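PDB 5JA1: enterobactin biosynthesis protein YbdZ from Escherichia coli, which supports biosynthesis of the siderophore enterobactin, contributing to the catalytic function of EntF and being required for amino acid adenylation in non-ribosomal peptide synthesis. Local coordinates for residues A15-R20 with C43-Q48. Sequence-based numbering, arbitrary orientation.
Sequences AFYILR and CQPQSQ
F16 and I18 pair with Q46 and C43 in antiparallel, hydrogen-bonded fashion, and the one-residue shift in register between the pairs makes a beta bulge, an example of how an edge segment can stay bonded to a strand while changing course. In this MbtH-like protein, strand 16-20 is the middle strand of the antiparallel sheet, and residues 43-48 lead from strand 40-42 to helix 48-58. Backbone bonds hold both ends of the bulge. F16 N donates to Q46 O at 3.1 Å, in the carbonyl plane, whereas Q46 N reaches F16 O at 3.0 Å from above that carbonyl's plane. The two bonds between I18 and C43 are weak. P45 CA adds a C-H...O contact to F16 O.

Apolar packing falls on two faces. On one, I18 CB meets C43 CB at 3.8 Å, with C51 and W54 of helix 48-58 covering I18. On the other, Y17 and P45 lie side by side: with CG beside the backbone N (chi1 -62°), the phenol ring offers a face to the proline in a CH-pi contact. Replacing Y17 with an alanine would probably leave the P45 ring without its aromatic platform and open a gap beside the bulge. P45 CG sits nearly over the ring centre, 3.8 Å from the Y17 centroid and 13° off the ring normal.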
ATOM      1  N   ALA B  15      24.956  12.405 -13.862  1.00 26.69           N
ATOM      2  CA  ALA B  15      25.264  12.147 -15.259  1.00 26.45           C
ATOM      3  C   ALA B  15      24.842  10.728 -15.615  1.00 34.30           C
ATOM      4  O   ALA B  15      24.875   9.824 -14.775  1.00 33.11           O
ATOM      5  CB  ALA B  15      26.756  12.340 -15.538  1.00 27.86           C
ATOM      6  N   PHE B  16      24.438  10.537 -16.868  1.00 31.55           N
ATOM      7  CA  PHE B  16      23.873   9.262 -17.288  1.00 32.36           C
ATOM      8  C   PHE B  16      24.335   8.903 -18.689  1.00 33.24           C
ATOM      9  O   PHE B  16      24.255   9.728 -19.604  1.00 37.23           O
ATOM     10  CB  PHE B  16      22.340   9.303 -17.252  1.00 28.62           C
ATOM     11  CG  PHE B  16      21.771   9.512 -15.881  1.00 26.97           C
ATOM     12  CD1 PHE B  16      21.550   8.436 -15.038  1.00 25.20           C
ATOM     13  CD2 PHE B  16      21.454  10.784 -15.435  1.00 22.94           C
ATOM     14  CE1 PHE B  16      21.023   8.625 -13.772  1.00 21.22           C
ATOM     15  CE2 PHE B  16      20.928  10.979 -14.172  1.00 23.58           C
ATOM     16  CZ  PHE B  16      20.711   9.899 -13.340  1.00 21.76           C
ATOM     17  N   TYR B  17      24.813   7.670 -18.851  1.00 23.22           N
ATOM     18  CA  TYR B  17      24.943   7.093 -20.177  1.00 23.66           C
ATOM     19  C   TYR B  17      23.561   6.887 -20.788  1.00 30.40           C
ATOM     20  O   TYR B  17      22.536   6.899 -20.100  1.00 21.73           O
ATOM     21  CB  TYR B  17      25.659   5.741 -20.129  1.00 32.23           C
ATOM     22  CG  TYR B  17      27.078   5.749 -19.610  1.00 33.77           C
ATOM     23  CD1 TYR B  17      28.153   5.915 -20.474  1.00 36.30           C
ATOM     24  CD2 TYR B  17      27.346   5.547 -18.262  1.00 32.50           C
ATOM     25  CE1 TYR B  17      29.452   5.905 -20.007  1.00 43.86           C
ATOM     26  CE2 TYR B  17      28.644   5.535 -17.786  1.00 40.53           C
ATOM     27  CZ  TYR B  17      29.693   5.715 -18.662  1.00 48.60           C
ATOM     28  OH  TYR B  17      30.985   5.704 -18.189  1.00 55.68           O
ATOM     29  N   ILE B  18      23.539   6.680 -22.100  1.00 23.62           N
ATOM     30  CA  ILE B  18      22.348   6.217 -22.802  1.00 30.96           C
ATOM     31  C   ILE B  18      22.725   4.940 -23.534  1.00 23.04           C
ATOM     32  O   ILE B  18      23.565   4.962 -24.443  1.00 24.57           O
ATOM     33  CB  ILE B  18      21.790   7.273 -23.767  1.00 27.58           C
ATOM     34  CG1 ILE B  18      21.457   8.557 -23.004  1.00 24.34           C
ATOM     35  CG2 ILE B  18      20.549   6.739 -24.468  1.00 23.53           C
ATOM     36  CD1 ILE B  18      20.714   9.588 -23.824  1.00 40.97           C
ATOM     37  N   LEU B  19      22.120   3.830 -23.127  1.00 21.67           N
ATOM     38  CA  LEU B  19      22.450   2.510 -23.639  1.00 24.97           C
ATOM     39  C   LEU B  19      21.346   2.004 -24.560  1.00 27.86           C
ATOM     40  O   LEU B  19      20.224   2.516 -24.562  1.00 31.35           O
ATOM     41  CB  LEU B  19      22.670   1.523 -22.488  1.00 21.93           C
ATOM     42  CG  LEU B  19      23.558   2.007 -21.336  1.00 20.64           C
ATOM     43  CD1 LEU B  19      23.745   0.900 -20.314  1.00 19.81           C
ATOM     44  CD2 LEU B  19      24.904   2.509 -21.842  1.00 22.26           C
ATOM     45  N   ARG B  20      21.681   0.982 -25.345  1.00 26.23           N
ATOM     46  CA  ARG B  20      20.752   0.429 -26.321  1.00 31.69           C
ATOM     47  C   ARG B  20      21.010  -1.062 -26.473  1.00 31.55           C
ATOM     48  O   ARG B  20      22.164  -1.480 -26.609  1.00 41.28           O
ATOM     49  CB  ARG B  20      20.892   1.131 -27.676  1.00 36.12           C
ATOM     50  CG  ARG B  20      19.986   0.580 -28.762  1.00 34.28           C
ATOM     51  CD  ARG B  20      20.319   1.189 -30.114  1.00 44.72           C
ATOM     52  NE  ARG B  20      19.397   0.745 -31.155  1.00 52.75           N
ATOM     53  CZ  ARG B  20      19.552  -0.366 -31.869  1.00 55.71           C
ATOM     54  NH1 ARG B  20      20.597  -1.154 -31.656  1.00 59.26           N
ATOM     55  NH2 ARG B  20      18.661  -0.691 -32.795  1.00 54.57           N
ATOM     56  N   CYS B  43      25.285   7.270 -26.061  1.00 42.81           N
ATOM     57  CA  CYS B  43      25.685   8.614 -25.679  1.00 43.66           C
ATOM     58  C   CYS B  43      26.598   8.553 -24.466  1.00 44.27           C
ATOM     59  O   CYS B  43      26.409   7.721 -23.574  1.00 46.22           O
ATOM     60  CB  CYS B  43      24.471   9.496 -25.362  1.00 48.09           C
ATOM     61  SG  CYS B  43      23.623  10.177 -26.802  1.00 58.50           S
ATOM     62  N   GLN B  44      27.596   9.434 -24.445  1.00 45.73           N
ATOM     63  CA  GLN B  44      28.419   9.610 -23.266  1.00 48.62           C
ATOM     64  C   GLN B  44      27.593  10.282 -22.170  1.00 49.75           C
ATOM     65  O   GLN B  44      26.531  10.846 -22.445  1.00 54.90           O
ATOM     66  CB  GLN B  44      29.658  10.433 -23.610  1.00 58.50           C
ATOM     67  CG  GLN B  44      30.525   9.815 -24.701  1.00 66.77           C
ATOM     68  CD  GLN B  44      31.020   8.421 -24.344  1.00 62.13           C
ATOM     69  OE1 GLN B  44      31.283   8.121 -23.178  1.00 58.36           O
ATOM     70  NE2 GLN B  44      31.148   7.562 -25.351  1.00 59.59           N
ATOM     71  N   PRO B  45      28.048  10.214 -20.903  1.00 47.04           N
ATOM     72  CA  PRO B  45      27.255  10.781 -19.799  1.00 44.79           C
ATOM     73  C   PRO B  45      26.831  12.229 -20.002  1.00 44.00           C
ATOM     74  O   PRO B  45      27.670  13.112 -20.207  1.00 51.05           O
ATOM     75  CB  PRO B  45      28.198  10.643 -18.598  1.00 46.33           C
ATOM     76  CG  PRO B  45      28.995   9.428 -18.910  1.00 48.51           C
ATOM     77  CD  PRO B  45      29.211   9.455 -20.402  1.00 49.79           C
ATOM     78  N   GLN B  46      25.524  12.475 -19.942  1.00 39.82           N
ATOM     79  CA  GLN B  46      24.939  13.797 -20.123  1.00 41.74           C
ATOM     80  C   GLN B  46      24.048  14.123 -18.929  1.00 33.59           C
ATOM     81  O   GLN B  46      23.856  13.306 -18.025  1.00 27.87           O
ATOM     82  CB  GLN B  46      24.132  13.878 -21.423  1.00 52.89           C
ATOM     83  CG  GLN B  46      24.943  13.701 -22.691  1.00 64.05           C
ATOM     84  CD  GLN B  46      24.060  13.507 -23.907  1.00 75.46           C
ATOM     85  OE1 GLN B  46      22.850  13.318 -23.782  1.00 73.45           O
ATOM     86  NE2 GLN B  46      24.659  13.554 -25.091  1.00 85.12           N
ATOM     87  N   SER B  47      23.483  15.329 -18.944  1.00 34.92           N
ATOM     88  CA  SER B  47      22.616  15.781 -17.869  1.00 42.87           C
ATOM     89  C   SER B  47      21.256  15.086 -17.941  1.00 43.83           C
ATOM     90  O   SER B  47      20.927  14.388 -18.904  1.00 38.21           O
ATOM     91  CB  SER B  47      22.435  17.298 -17.933  1.00 51.17           C
ATOM     92  OG  SER B  47      21.489  17.743 -16.976  1.00 57.37           O
ATOM     93  N   GLN B  48      20.458  15.290 -16.888  1.00 42.43           N
ATOM     94  CA  GLN B  48      19.105  14.744 -16.863  1.00 38.13           C
ATOM     95  C   GLN B  48      18.259  15.334 -17.985  1.00 38.40           C
ATOM     96  O   GLN B  48      17.521  14.610 -18.663  1.00 41.91           O
ATOM     97  CB  GLN B  48      18.459  15.015 -15.504  1.00 39.76           C
ATOM     98  CG  GLN B  48      17.262  14.137 -15.191  1.00 44.34           C
ATOM     99  CD  GLN B  48      17.662  12.800 -14.598  1.00 49.86           C
ATOM    100  OE1 GLN B  48      18.327  12.742 -13.563  1.00 42.11           O
ATOM    101  NE2 GLN B  48      17.260  11.717 -15.251  1.00 57.47           N
TER